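Local atomic coordinates of PLP-Dependent L-Arginine Hydroxylase MppP (Streptomyces wadayamensis, PDB entry 6C9B), a protein that oxidises L-arginine with the help of pyridoxal 5'-phosphate, acting as an oxidase that yields 4-hydroxy-2-ketoarginine and 2-ketoarginine. Residues Ala109-Thr114 with Thr157-Thr162; Leu129-Glu134 with His340-Ser345; Val150-Val155 with Val184-Thr189. All coordinates share one frame; numbering follows the deposited sequence.

Strand 107-112 and the turn that follows it open contact 1, whose loop closes 43 residues later at 157-162. Within that loop lie the start of contact 2, on strand 128-133, and the start of contact 3, on strand 152-156. Contact 3 closes at strand 184-188, across one beta-alpha-beta unit, and contact 2 only at 340-345. Contact 1 therefore crosses both others, while contact 3 is nested inside contact 2. All three reach the seven-stranded sheet: contact 3 pairs two of its strands, contact 1 joins the end of strand 107-112 to the loop after strand 152-156, beside the cofactor, and contact 2 ties the edge strand to a C-terminal loop between strands 331-335 and 350-354.

Contact 1: Ala109-Thr114 with Thr157-Thr162; sequences ALVHPT and TPNNPT
N159 is the first residue of 157-162 to meet the other segment, and its side-chain amide spans P113 and T114. With CG turned anti to the backbone N (chi1 -162°), the amide reaches across from its loop toward the end of strand 107-112. ND2 of N159 donates to P113 O at 2.8 Å in a nearly straight bond (170°), with the acceptor lying in the amide plane. On the other branch, OD1 of N159 accepts from T114 OG1 at 2.8 Å, and this donor lies in the plane of the amide carbonyl. The same OD1 also takes a weak bond from N160 N, so both ends of the amide are held and its rotation is fixed. CG2 of V111 packs against N159 ND2 at 4.1 Å, and a further bond from ND2 to E134 OE2 ties the group to the start of helix 134-139.

N160 touches through its backbone. Its O receives a CA-H...O contact from T114 CA at 3.1 Å, where the two backbones come nearest. Its side chain serves the active site instead, with ND2 bonded to O3 of the modified lysine at position 221 and to the bound hydroxylated product.

A cis peptide precedes P161, and another precedes P113; the two rings meet loosely, P113 CG lying 4.3 Å from P161 CD. T162 then closes the patch with CG2 at 4.0 Å from P113 CG, crossing it at about a right angle, while its OG1 bonds to E134 OE2. The Asn-Pro-Thr sequence from N160, with its cis proline after the asparagine that bonds to the cofactor, is the signature of this aminotransferase family; here N159 ties the loop to the P113-T114 turn while N160 faces the product.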
ATOM      1  N   ALA B 109      21.341 -11.272   6.100  1.00 17.42           N
ATOM      2  CA  ALA B 109      22.293 -10.311   6.645  1.00 16.49           C
ATOM      3  C   ALA B 109      21.786  -8.918   6.298  1.00 18.72           C
ATOM      4  O   ALA B 109      21.454  -8.647   5.138  1.00 19.45           O
ATOM      5  CB  ALA B 109      23.689 -10.562   6.076  1.00 17.45           C
ATOM      6  N   LEU B 110      21.653  -8.053   7.316  1.00 15.88           N
ATOM      7  CA  LEU B 110      21.035  -6.750   7.162  1.00 14.95           C
ATOM      8  C   LEU B 110      21.907  -5.668   7.781  1.00 15.44           C
ATOM      9  O   LEU B 110      22.412  -5.831   8.898  1.00 17.67           O
ATOM     10  CB  LEU B 110      19.656  -6.716   7.826  1.00 15.00           C
ATOM     11  CG  LEU B 110      18.902  -5.402   7.820  1.00 17.70           C
ATOM     12  CD1 LEU B 110      18.582  -4.919   6.421  1.00 19.92           C
ATOM     13  CD2 LEU B 110      17.627  -5.578   8.568  1.00 16.43           C
ATOM     14  N   VAL B 111      22.109  -4.580   7.038  1.00 15.46           N
ATOM     15  CA  VAL B 111      22.910  -3.478   7.577  1.00 15.91           C
ATOM     16  C   VAL B 111      22.271  -2.936   8.856  1.00 15.99           C
ATOM     17  O   VAL B 111      21.044  -2.885   9.005  1.00 15.37           O
ATOM     18  CB  VAL B 111      23.103  -2.375   6.521  1.00 18.23           C
ATOM     19  CG1 VAL B 111      21.764  -1.737   6.110  1.00 17.61           C
ATOM     20  CG2 VAL B 111      24.075  -1.326   7.034  1.00 22.04           C
ATOM     21  N   HIS B 112      23.122  -2.560   9.807  1.00 16.92           N
ATOM     22  CA  HIS B 112      22.690  -2.133  11.127  1.00 16.96           C
ATOM     23  C   HIS B 112      23.521  -0.905  11.484  1.00 18.28           C
ATOM     24  O   HIS B 112      24.754  -0.962  11.417  1.00 18.44           O
ATOM     25  CB  HIS B 112      22.923  -3.268  12.130  1.00 18.78           C
ATOM     26  CG  HIS B 112      22.502  -2.953  13.527  1.00 20.79           C
ATOM     27  ND1 HIS B 112      23.406  -2.681  14.539  1.00 22.85           N
ATOM     28  CD2 HIS B 112      21.276  -2.896  14.091  1.00 23.06           C
ATOM     29  CE1 HIS B 112      22.744  -2.455  15.660  1.00 24.78           C
ATOM     30  NE2 HIS B 112      21.454  -2.582  15.419  1.00 19.12           N
ATOM     31  N   PRO B 113      22.901   0.224  11.849  1.00 15.89           N
ATOM     32  CA  PRO B 113      21.471   0.503  11.914  1.00 15.36           C
ATOM     33  C   PRO B 113      20.873   0.671  10.537  1.00 19.35           C
ATOM     34  O   PRO B 113      21.601   0.848   9.547  1.00 18.06           O
ATOM     35  CB  PRO B 113      21.420   1.812  12.699  1.00 19.45           C
ATOM     36  CG  PRO B 113      22.671   2.521  12.217  1.00 17.65           C
ATOM     37  CD  PRO B 113      23.709   1.426  12.140  1.00 18.27           C
ATOM     38  N   THR B 114      19.544   0.624  10.463  1.00 18.15           N
ATOM     39  CA  THR B 114      18.832   1.015   9.253  1.00 15.50           C
ATOM     40  C   THR B 114      17.396   1.313   9.656  1.00 18.70           C
ATOM     41  O   THR B 114      17.002   1.135  10.812  1.00 19.55           O
ATOM     42  CB  THR B 114      18.962  -0.041   8.134  1.00 16.87           C
ATOM     43  OG1 THR B 114      18.687   0.575   6.859  1.00 20.42           O
ATOM     44  CG2 THR B 114      18.067  -1.235   8.341  1.00 18.88           C
ATOM     45  N   THR B 157      21.074   1.909   0.836  1.00 16.82           N
ATOM     46  CA  THR B 157      22.108   2.844   0.388  1.00 15.92           C
ATOM     47  C   THR B 157      21.510   3.913  -0.514  1.00 19.70           C
ATOM     48  O   THR B 157      20.834   3.599  -1.503  1.00 20.75           O
ATOM     49  CB  THR B 157      23.263   2.132  -0.329  1.00 19.85           C
ATOM     50  OG1 THR B 157      24.194   3.129  -0.778  1.00 19.30           O
ATOM     51  CG2 THR B 157      22.777   1.296  -1.536  1.00 23.35           C
ATOM     52  N   PRO B 158      21.703   5.199  -0.182  1.00 17.33           N
ATOM     53  CA  PRO B 158      22.297   5.735   1.047  1.00 18.70           C
ATOM     54  C   PRO B 158      21.542   5.252   2.254  1.00 17.47           C
ATOM     55  O   PRO B 158      20.313   5.073   2.213  1.00 17.52           O
ATOM     56  CB  PRO B 158      22.179   7.251   0.873  1.00 20.51           C
ATOM     57  CG  PRO B 158      22.060   7.445  -0.605  1.00 19.71           C
ATOM     58  CD  PRO B 158      21.259   6.270  -1.077  1.00 17.06           C
ATOM     59  N   ASN B 159      22.260   4.977   3.336  1.00 17.58           N
ATOM     60  CA  ASN B 159      21.569   4.403   4.475  1.00 17.44           C
ATOM     61  C   ASN B 159      20.717   5.465   5.150  1.00 21.01           C
ATOM     62  O   ASN B 159      21.023   6.666   5.126  1.00 19.73           O
ATOM     63  CB  ASN B 159      22.537   3.795   5.480  1.00 19.94           C
ATOM     64  CG  ASN B 159      21.845   2.819   6.451  1.00 20.26           C
ATOM     65  OD1 ASN B 159      20.662   2.409   6.259  1.00 21.02           O
ATOM     66  ND2 ASN B 159      22.564   2.426   7.485  1.00 20.85           N
ATOM     67  N   ASN B 160      19.642   5.000   5.725  1.00 17.89           N
ATOM     68  CA  ASN B 160      18.769   5.755   6.627  1.00 19.02           C
ATOM     69  C   ASN B 160      18.972   5.090   7.968  1.00 17.26           C
ATOM     70  O   ASN B 160      18.581   3.926   8.123  1.00 17.59           O
ATOM     71  CB  ASN B 160      17.320   5.641   6.162  1.00 18.71           C
ATOM     72  CG  ASN B 160      16.360   6.368   7.038  1.00 19.46           C
ATOM     73  OD1 ASN B 160      16.728   6.964   8.054  1.00 20.75           O
ATOM     74  ND2 ASN B 160      15.117   6.378   6.615  1.00 21.77           N
ATOM     75  N   PRO B 161      19.571   5.740   8.971  1.00 20.62           N
ATOM     76  CA  PRO B 161      19.667   7.188   9.171  1.00 18.75           C
ATOM     77  C   PRO B 161      21.007   7.863   8.919  1.00 18.55           C
ATOM     78  O   PRO B 161      21.151   9.074   9.096  1.00 20.97           O
ATOM     79  CB  PRO B 161      19.301   7.310  10.654  1.00 20.32           C
ATOM     80  CG  PRO B 161      19.962   6.102  11.253  1.00 22.31           C
ATOM     81  CD  PRO B 161      19.766   5.005  10.236  1.00 22.03           C
ATOM     82  N   THR B 162      22.009   7.115   8.489  1.00 17.24           N
ATOM     83  CA  THR B 162      23.371   7.610   8.539  1.00 16.40           C
ATOM     84  C   THR B 162      23.819   8.331   7.277  1.00 18.32           C
ATOM     85  O   THR B 162      24.848   9.018   7.310  1.00 20.32           O
ATOM     86  CB  THR B 162      24.348   6.459   8.752  1.00 19.00           C
ATOM     87  OG1 THR B 162      24.364   5.670   7.554  1.00 20.00           O
ATOM     88  CG2 THR B 162      23.981   5.610   9.969  1.00 21.76           C
TER

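Contact 2: Leu129-Glu134 with His340-Ser345; sequences LVPVEE and HWAEPS
P131 and L129, alternate residues of strand 128-133, both lean on the indole of W341, and apolar contacts make up most of this interface. The benzo rim of the indole does the touching. CH2 of W341 comes within 3.5 Å of P131 CA, while CZ3 of W341 approaches L129 CB at 3.6 Å, and L129 CD1 lies against the CE3-CZ3 side. Between them the backbone carbon of V130 sits at the ring edge, so the rim runs along the strand from L129 to P131. Next to the indole, the methyl of A342 meets P131 CG at 3.8 Å and also lies over one face of the W341 ring, offset toward its rim, so that it touches both proline and indole.

The ring is placed by both torsion and turn. W341 has CG wedged between its backbone N and carbonyl carbon (chi1 54°), and a type I beta turn runs from H340 to E343, closed by E343 N to H340 O at 3.0 Å. Deeper in the fold, NE1 of W341 bonds to V111 O, and H112 meets the indole edge-to-face.

The polar link runs through solvent. One water donates to E133 OE1 at 3.1 Å and lies 3.0 Å from H340 ND1, in the plane at the edge of that ring. The other carboxylate oxygen, OE2 of E133, bonds to H112 ND1, which steadies the glutamate.

In fold-type I terms, the outermost strand of the large-domain sheet is here clasped by a loop connecting two strands of the small C-terminal domain, a domain-domain junction beside D116 and D120, residues seen to bind magnesium in this protein, although no magnesium is bound to this chain.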
ATOM      1  N   LEU B 129      17.538 -12.571  11.343  1.00 19.30           N
ATOM      2  CA  LEU B 129      18.373 -11.470  10.892  1.00 16.61           C
ATOM      3  C   LEU B 129      19.760 -11.533  11.518  1.00 19.56           C
ATOM      4  O   LEU B 129      19.902 -11.778  12.723  1.00 23.46           O
ATOM      5  CB  LEU B 129      17.752 -10.133  11.238  1.00 16.56           C
ATOM      6  CG  LEU B 129      16.396  -9.879  10.627  1.00 21.02           C
ATOM      7  CD1 LEU B 129      15.853  -8.503  11.098  1.00 26.01           C
ATOM      8  CD2 LEU B 129      16.500  -9.951   9.122  1.00 21.99           C
ATOM      9  N   VAL B 130      20.772 -11.290  10.695  1.00 17.88           N
ATOM     10  CA  VAL B 130      22.154 -11.183  11.157  1.00 18.81           C
ATOM     11  C   VAL B 130      22.592  -9.744  10.920  1.00 18.68           C
ATOM     12  O   VAL B 130      22.649  -9.315   9.762  1.00 18.38           O
ATOM     13  CB  VAL B 130      23.089 -12.153  10.418  1.00 23.87           C
ATOM     14  CG1 VAL B 130      24.482 -12.046  11.015  1.00 27.67           C
ATOM     15  CG2 VAL B 130      22.574 -13.553  10.495  1.00 27.25           C
ATOM     16  N   PRO B 131      22.906  -8.959  11.955  1.00 16.63           N
ATOM     17  CA  PRO B 131      23.316  -7.570  11.712  1.00 20.52           C
ATOM     18  C   PRO B 131      24.717  -7.471  11.137  1.00 19.56           C
ATOM     19  O   PRO B 131      25.620  -8.201  11.546  1.00 19.46           O
ATOM     20  CB  PRO B 131      23.271  -6.943  13.105  1.00 19.53           C
ATOM     21  CG  PRO B 131      23.517  -8.065  14.030  1.00 22.48           C
ATOM     22  CD  PRO B 131      22.817  -9.246  13.403  1.00 20.11           C
ATOM     23  N   VAL B 132      24.891  -6.555  10.188  1.00 19.08           N
ATOM     24  CA  VAL B 132      26.206  -6.208   9.650  1.00 19.56           C
ATOM     25  C   VAL B 132      26.419  -4.728   9.914  1.00 18.66           C
ATOM     26  O   VAL B 132      25.690  -3.890   9.372  1.00 18.98           O
ATOM     27  CB  VAL B 132      26.324  -6.511   8.153  1.00 18.84           C
ATOM     28  CG1 VAL B 132      27.749  -6.263   7.679  1.00 22.85           C
ATOM     29  CG2 VAL B 132      25.912  -7.942   7.869  1.00 23.33           C
ATOM     30  N   GLU B 133      27.384  -4.407  10.785  1.00 17.69           N
ATOM     31  CA  GLU B 133      27.651  -3.011  11.091  1.00 19.34           C
ATOM     32  C   GLU B 133      28.226  -2.324   9.861  1.00 19.11           C
ATOM     33  O   GLU B 133      28.844  -2.955   9.000  1.00 17.28           O
ATOM     34  CB  GLU B 133      28.644  -2.874  12.250  1.00 23.09           C
ATOM     35  CG  GLU B 133      28.146  -3.458  13.562  1.00 25.64           C
ATOM     36  CD  GLU B 133      27.004  -2.655  14.190  1.00 41.06           C
ATOM     37  OE1 GLU B 133      27.017  -1.398  14.142  1.00 39.83           O
ATOM     38  OE2 GLU B 133      26.101  -3.301  14.752  1.00 36.03           O
ATOM     39  N   GLU B 134      28.073  -1.001   9.824  1.00 19.37           N
ATOM     40  CA  GLU B 134      28.459  -0.265   8.628  1.00 18.53           C
ATOM     41  C   GLU B 134      29.946  -0.400   8.347  1.00 18.80           C
ATOM     42  O   GLU B 134      30.344  -0.536   7.189  1.00 22.79           O
ATOM     43  CB  GLU B 134      28.049   1.203   8.754  1.00 18.72           C
ATOM     44  CG  GLU B 134      26.584   1.386   8.635  1.00 18.30           C
ATOM     45  CD  GLU B 134      26.164   2.821   8.585  1.00 22.33           C
ATOM     46  OE1 GLU B 134      26.617   3.574   9.489  1.00 25.76           O
ATOM     47  OE2 GLU B 134      25.395   3.167   7.651  1.00 20.59           O
ATOM     48  N   HIS B 340      18.583   0.974  15.574  1.00 18.25           N
ATOM     49  CA  HIS B 340      19.568  -0.038  15.954  1.00 20.04           C
ATOM     50  C   HIS B 340      18.797  -1.288  16.352  1.00 18.23           C
ATOM     51  O   HIS B 340      18.684  -1.672  17.522  1.00 20.97           O
ATOM     52  CB  HIS B 340      20.464   0.490  17.054  1.00 22.73           C
ATOM     53  CG  HIS B 340      21.195   1.723  16.645  1.00 23.04           C
ATOM     54  ND1 HIS B 340      22.485   1.697  16.158  1.00 23.77           N
ATOM     55  CD2 HIS B 340      20.793   3.014  16.592  1.00 22.16           C
ATOM     56  CE1 HIS B 340      22.861   2.931  15.864  1.00 25.41           C
ATOM     57  NE2 HIS B 340      21.846   3.744  16.099  1.00 23.63           N
ATOM     58  N   TRP B 341      18.258  -1.913  15.302  1.00 18.94           N
ATOM     59  CA  TRP B 341      17.243  -2.944  15.432  1.00 21.60           C
ATOM     60  C   TRP B 341      17.793  -4.217  16.076  1.00 22.11           C
ATOM     61  O   TRP B 341      17.016  -5.034  16.555  1.00 22.87           O
ATOM     62  CB  TRP B 341      16.639  -3.232  14.047  1.00 20.54           C
ATOM     63  CG  TRP B 341      17.668  -3.568  13.006  1.00 17.51           C
ATOM     64  CD1 TRP B 341      18.222  -2.718  12.081  1.00 19.51           C
ATOM     65  CD2 TRP B 341      18.289  -4.852  12.797  1.00 15.33           C
ATOM     66  NE1 TRP B 341      19.172  -3.394  11.315  1.00 19.46           N
ATOM     67  CE2 TRP B 341      19.213  -4.705  11.726  1.00 15.81           C
ATOM     68  CE3 TRP B 341      18.148  -6.102  13.404  1.00 20.15           C
ATOM     69  CZ2 TRP B 341      20.003  -5.769  11.263  1.00 19.24           C
ATOM     70  CZ3 TRP B 341      18.919  -7.167  12.927  1.00 21.56           C
ATOM     71  CH2 TRP B 341      19.843  -6.980  11.879  1.00 18.86           C
ATOM     72  N   ALA B 342      19.109  -4.377  16.138  1.00 20.04           N
ATOM     73  CA  ALA B 342      19.726  -5.509  16.826  1.00 20.95           C
ATOM     74  C   ALA B 342      20.257  -5.162  18.213  1.00 26.71           C
ATOM     75  O   ALA B 342      20.504  -6.071  19.012  1.00 25.13           O
ATOM     76  CB  ALA B 342      20.868  -6.076  15.980  1.00 24.28           C
ATOM     77  N   GLU B 343      20.455  -3.880  18.514  1.00 24.54           N
ATOM     78  CA  GLU B 343      21.041  -3.453  19.777  1.00 23.73           C
ATOM     79  C   GLU B 343      20.587  -2.023  20.036  1.00 23.26           C
ATOM     80  O   GLU B 343      21.336  -1.075  19.776  1.00 24.62           O
ATOM     81  CB  GLU B 343      22.567  -3.528  19.739  1.00 27.77           C
ATOM     82  CG  GLU B 343      23.202  -3.420  21.119  1.00 29.89           C
ATOM     83  CD  GLU B 343      23.000  -4.690  21.933  1.00 42.72           C
ATOM     84  OE1 GLU B 343      23.743  -5.672  21.712  1.00 55.93           O
ATOM     85  OE2 GLU B 343      22.066  -4.712  22.754  1.00 38.89           O
ATOM     86  N   PRO B 344      19.364  -1.830  20.519  1.00 25.91           N
ATOM     87  CA  PRO B 344      18.809  -0.465  20.548  1.00 29.17           C
ATOM     88  C   PRO B 344      19.597   0.487  21.419  1.00 31.16           C
ATOM     89  O   PRO B 344      19.585   1.698  21.158  1.00 26.91           O
ATOM     90  CB  PRO B 344      17.383  -0.667  21.079  1.00 30.42           C
ATOM     91  CG  PRO B 344      17.271  -2.123  21.457  1.00 35.70           C
ATOM     92  CD  PRO B 344      18.319  -2.851  20.694  1.00 30.81           C
ATOM     93  N   SER B 345      20.286  -0.015  22.446  1.00 29.45           N
ATOM     94  CA  SER B 345      21.083   0.873  23.291  1.00 30.43           C
ATOM     95  C   SER B 345      22.180   1.598  22.504  1.00 25.09           C
ATOM     96  O   SER B 345      22.619   2.675  22.936  1.00 29.61           O
ATOM     97  CB  SER B 345      21.680   0.075  24.456  1.00 33.20           C
ATOM     98  OG  SER B 345      22.608  -0.885  23.986  1.00 38.44           O
TER
HETATM   99  O   HOH W   1      24.972   0.082  15.989  1.00 26.35           O

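Contact 3: Val150-Val155 with Val184-Thr189; sequences VGCVFV and VLALDT
F154 lays its ring beside A186, with CD2 of F154 3.6 Å from A186 CB and the A186 carbonyl oxygen over one face, offset toward the rim. CG of F154 stands anti to the backbone N (chi1 -168°), which carries the far end of the ring along the neighbouring strand until CE1 meets D188 CB at 3.7 Å. On the same face of the sheet, C152 SG touches A186 CB at 3.9 Å, so the alanine methyl touches both sulfur and ring.

The opposite face is aliphatic: CB of V155 packs on L187 CD2 at 4.0 Å, and V153 on L185 more loosely. L174 of helix 168-181 covers this side, touching V155 and L185.

Five backbone hydrogen bonds join the strands in parallel register, C152 opposite V184 through V155 opposite L187. The first, V184 N to G151 O, is 3.0 Å long; the last, D188 N to V155 O, holds the base of the aspartate. OD1 of D188 accepts from S190 N, and its OD2 comes close to the pyridine nitrogen of the cofactor, though the geometry does not settle whether they bond; the place is that of the aspartate that pairs with this nitrogen in fold-type I enzymes. With helix 168-181 as the crossover, the pair forms a classic beta-alpha-beta unit that delivers this aspartate to the cofactor site.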
ATOM      1  N   VAL B 150      23.575 -17.228   5.171  1.00 22.87           N
ATOM      2  CA  VAL B 150      22.403 -16.419   4.864  1.00 20.45           C
ATOM      3  C   VAL B 150      22.020 -16.626   3.407  1.00 25.07           C
ATOM      4  O   VAL B 150      22.840 -17.007   2.569  1.00 27.65           O
ATOM      5  CB  VAL B 150      22.619 -14.915   5.144  1.00 19.64           C
ATOM      6  CG1 VAL B 150      22.962 -14.690   6.600  1.00 22.58           C
ATOM      7  CG2 VAL B 150      23.721 -14.350   4.241  1.00 25.46           C
ATOM      8  N   GLY B 151      20.755 -16.347   3.108  1.00 20.60           N
ATOM      9  CA  GLY B 151      20.257 -16.474   1.752  1.00 21.68           C
ATOM     10  C   GLY B 151      20.156 -15.149   1.023  1.00 22.08           C
ATOM     11  O   GLY B 151      19.867 -15.120  -0.185  1.00 20.88           O
ATOM     12  N   CYS B 152      20.357 -14.053   1.760  1.00 20.38           N
ATOM     13  CA  CYS B 152      20.182 -12.700   1.246  1.00 16.88           C
ATOM     14  C   CYS B 152      21.029 -11.777   2.097  1.00 19.01           C
ATOM     15  O   CYS B 152      21.128 -11.968   3.311  1.00 19.53           O
ATOM     16  CB  CYS B 152      18.721 -12.264   1.302  1.00 16.86           C
ATOM     17  SG  CYS B 152      18.393 -10.606   0.765  1.00 19.75           S
ATOM     18  N   VAL B 153      21.661 -10.822   1.429  1.00 18.26           N
ATOM     19  CA  VAL B 153      22.340  -9.685   2.051  1.00 18.19           C
ATOM     20  C   VAL B 153      21.556  -8.461   1.638  1.00 18.18           C
ATOM     21  O   VAL B 153      21.302  -8.271   0.444  1.00 17.83           O
ATOM     22  CB  VAL B 153      23.800  -9.574   1.578  1.00 17.66           C
ATOM     23  CG1 VAL B 153      24.450  -8.325   2.148  1.00 18.55           C
ATOM     24  CG2 VAL B 153      24.607 -10.809   1.967  1.00 20.61           C
ATOM     25  N   PHE B 154      21.122  -7.664   2.615  1.00 17.03           N
ATOM     26  CA  PHE B 154      20.248  -6.520   2.362  1.00 15.45           C
ATOM     27  C   PHE B 154      20.952  -5.237   2.788  1.00 16.98           C
ATOM     28  O   PHE B 154      21.312  -5.087   3.967  1.00 16.23           O
ATOM     29  CB  PHE B 154      18.940  -6.680   3.121  1.00 19.35           C
ATOM     30  CG  PHE B 154      17.872  -5.712   2.696  1.00 17.40           C
ATOM     31  CD1 PHE B 154      17.975  -4.357   2.997  1.00 20.69           C
ATOM     32  CD2 PHE B 154      16.768  -6.147   2.039  1.00 21.11           C
ATOM     33  CE1 PHE B 154      16.977  -3.474   2.600  1.00 20.73           C
ATOM     34  CE2 PHE B 154      15.773  -5.271   1.663  1.00 21.72           C
ATOM     35  CZ  PHE B 154      15.895  -3.932   1.932  1.00 19.38           C
ATOM     36  N   VAL B 155      21.111  -4.298   1.846  1.00 16.95           N
ATOM     37  CA  VAL B 155      21.820  -3.047   2.108  1.00 14.86           C
ATOM     38  C   VAL B 155      20.937  -1.869   1.720  1.00 15.11           C
ATOM     39  O   VAL B 155      20.439  -1.794   0.589  1.00 19.65           O
ATOM     40  CB  VAL B 155      23.156  -2.960   1.348  1.00 17.84           C
ATOM     41  CG1 VAL B 155      23.864  -1.606   1.646  1.00 19.76           C
ATOM     42  CG2 VAL B 155      24.072  -4.106   1.730  1.00 17.02           C
ATOM     43  N   VAL B 184      21.182 -13.858  -2.622  1.00 18.46           N
ATOM     44  CA  VAL B 184      20.461 -12.701  -3.162  1.00 18.12           C
ATOM     45  C   VAL B 184      21.068 -11.426  -2.587  1.00 19.08           C
ATOM     46  O   VAL B 184      21.211 -11.298  -1.369  1.00 21.47           O
ATOM     47  CB  VAL B 184      18.961 -12.763  -2.818  1.00 18.62           C
ATOM     48  CG1 VAL B 184      18.261 -11.526  -3.331  1.00 22.62           C
ATOM     49  CG2 VAL B 184      18.294 -14.006  -3.412  1.00 20.78           C
ATOM     50  N   LEU B 185      21.404 -10.471  -3.449  1.00 18.55           N
ATOM     51  CA  LEU B 185      21.790  -9.130  -3.003  1.00 17.48           C
ATOM     52  C   LEU B 185      20.583  -8.212  -3.186  1.00 17.94           C
ATOM     53  O   LEU B 185      20.097  -8.053  -4.307  1.00 19.39           O
ATOM     54  CB  LEU B 185      22.995  -8.604  -3.785  1.00 17.82           C
ATOM     55  CG  LEU B 185      23.493  -7.193  -3.406  1.00 20.43           C
ATOM     56  CD1 LEU B 185      23.732  -7.064  -1.942  1.00 22.36           C
ATOM     57  CD2 LEU B 185      24.761  -6.923  -4.177  1.00 20.70           C
ATOM     58  N   ALA B 186      20.107  -7.620  -2.093  1.00 17.78           N
ATOM     59  CA  ALA B 186      18.944  -6.742  -2.114  1.00 16.51           C
ATOM     60  C   ALA B 186      19.369  -5.362  -1.676  1.00 17.48           C
ATOM     61  O   ALA B 186      20.082  -5.229  -0.683  1.00 17.34           O
ATOM     62  CB  ALA B 186      17.846  -7.241  -1.188  1.00 16.54           C
ATOM     63  N   LEU B 187      18.910  -4.338  -2.397  1.00 16.55           N
ATOM     64  CA  LEU B 187      19.249  -2.967  -2.091  1.00 18.78           C
ATOM     65  C   LEU B 187      17.976  -2.166  -1.900  1.00 19.00           C
ATOM     66  O   LEU B 187      17.018  -2.334  -2.660  1.00 19.99           O
ATOM     67  CB  LEU B 187      20.055  -2.303  -3.212  1.00 18.12           C
ATOM     68  CG  LEU B 187      21.328  -2.983  -3.675  1.00 19.24           C
ATOM     69  CD1 LEU B 187      21.938  -2.121  -4.759  1.00 20.12           C
ATOM     70  CD2 LEU B 187      22.255  -3.170  -2.514  1.00 20.98           C
ATOM     71  N   ASP B 188      17.973  -1.297  -0.881  1.00 15.84           N
ATOM     72  CA  ASP B 188      16.912  -0.306  -0.681  1.00 15.69           C
ATOM     73  C   ASP B 188      17.537   1.061  -0.936  1.00 17.28           C
ATOM     74  O   ASP B 188      18.414   1.501  -0.183  1.00 17.92           O
ATOM     75  CB  ASP B 188      16.329  -0.404   0.727  1.00 17.27           C
ATOM     76  CG  ASP B 188      15.309   0.678   1.027  1.00 24.02           C
ATOM     77  OD1 ASP B 188      15.337   1.765   0.388  1.00 22.50           O
ATOM     78  OD2 ASP B 188      14.484   0.457   1.935  1.00 23.80           O
ATOM     79  N   THR B 189      17.083   1.730  -1.991  1.00 16.45           N
ATOM     80  CA  THR B 189      17.729   2.953  -2.487  1.00 16.62           C
ATOM     81  C   THR B 189      16.810   4.172  -2.404  1.00 20.25           C
ATOM     82  O   THR B 189      16.908   5.100  -3.214  1.00 20.29           O
ATOM     83  CB  THR B 189      18.225   2.725  -3.915  1.00 19.22           C
ATOM     84  OG1 THR B 189      17.142   2.319  -4.750  1.00 20.30           O
ATOM     85  CG2 THR B 189      19.282   1.609  -3.933  1.00 22.37           C
TER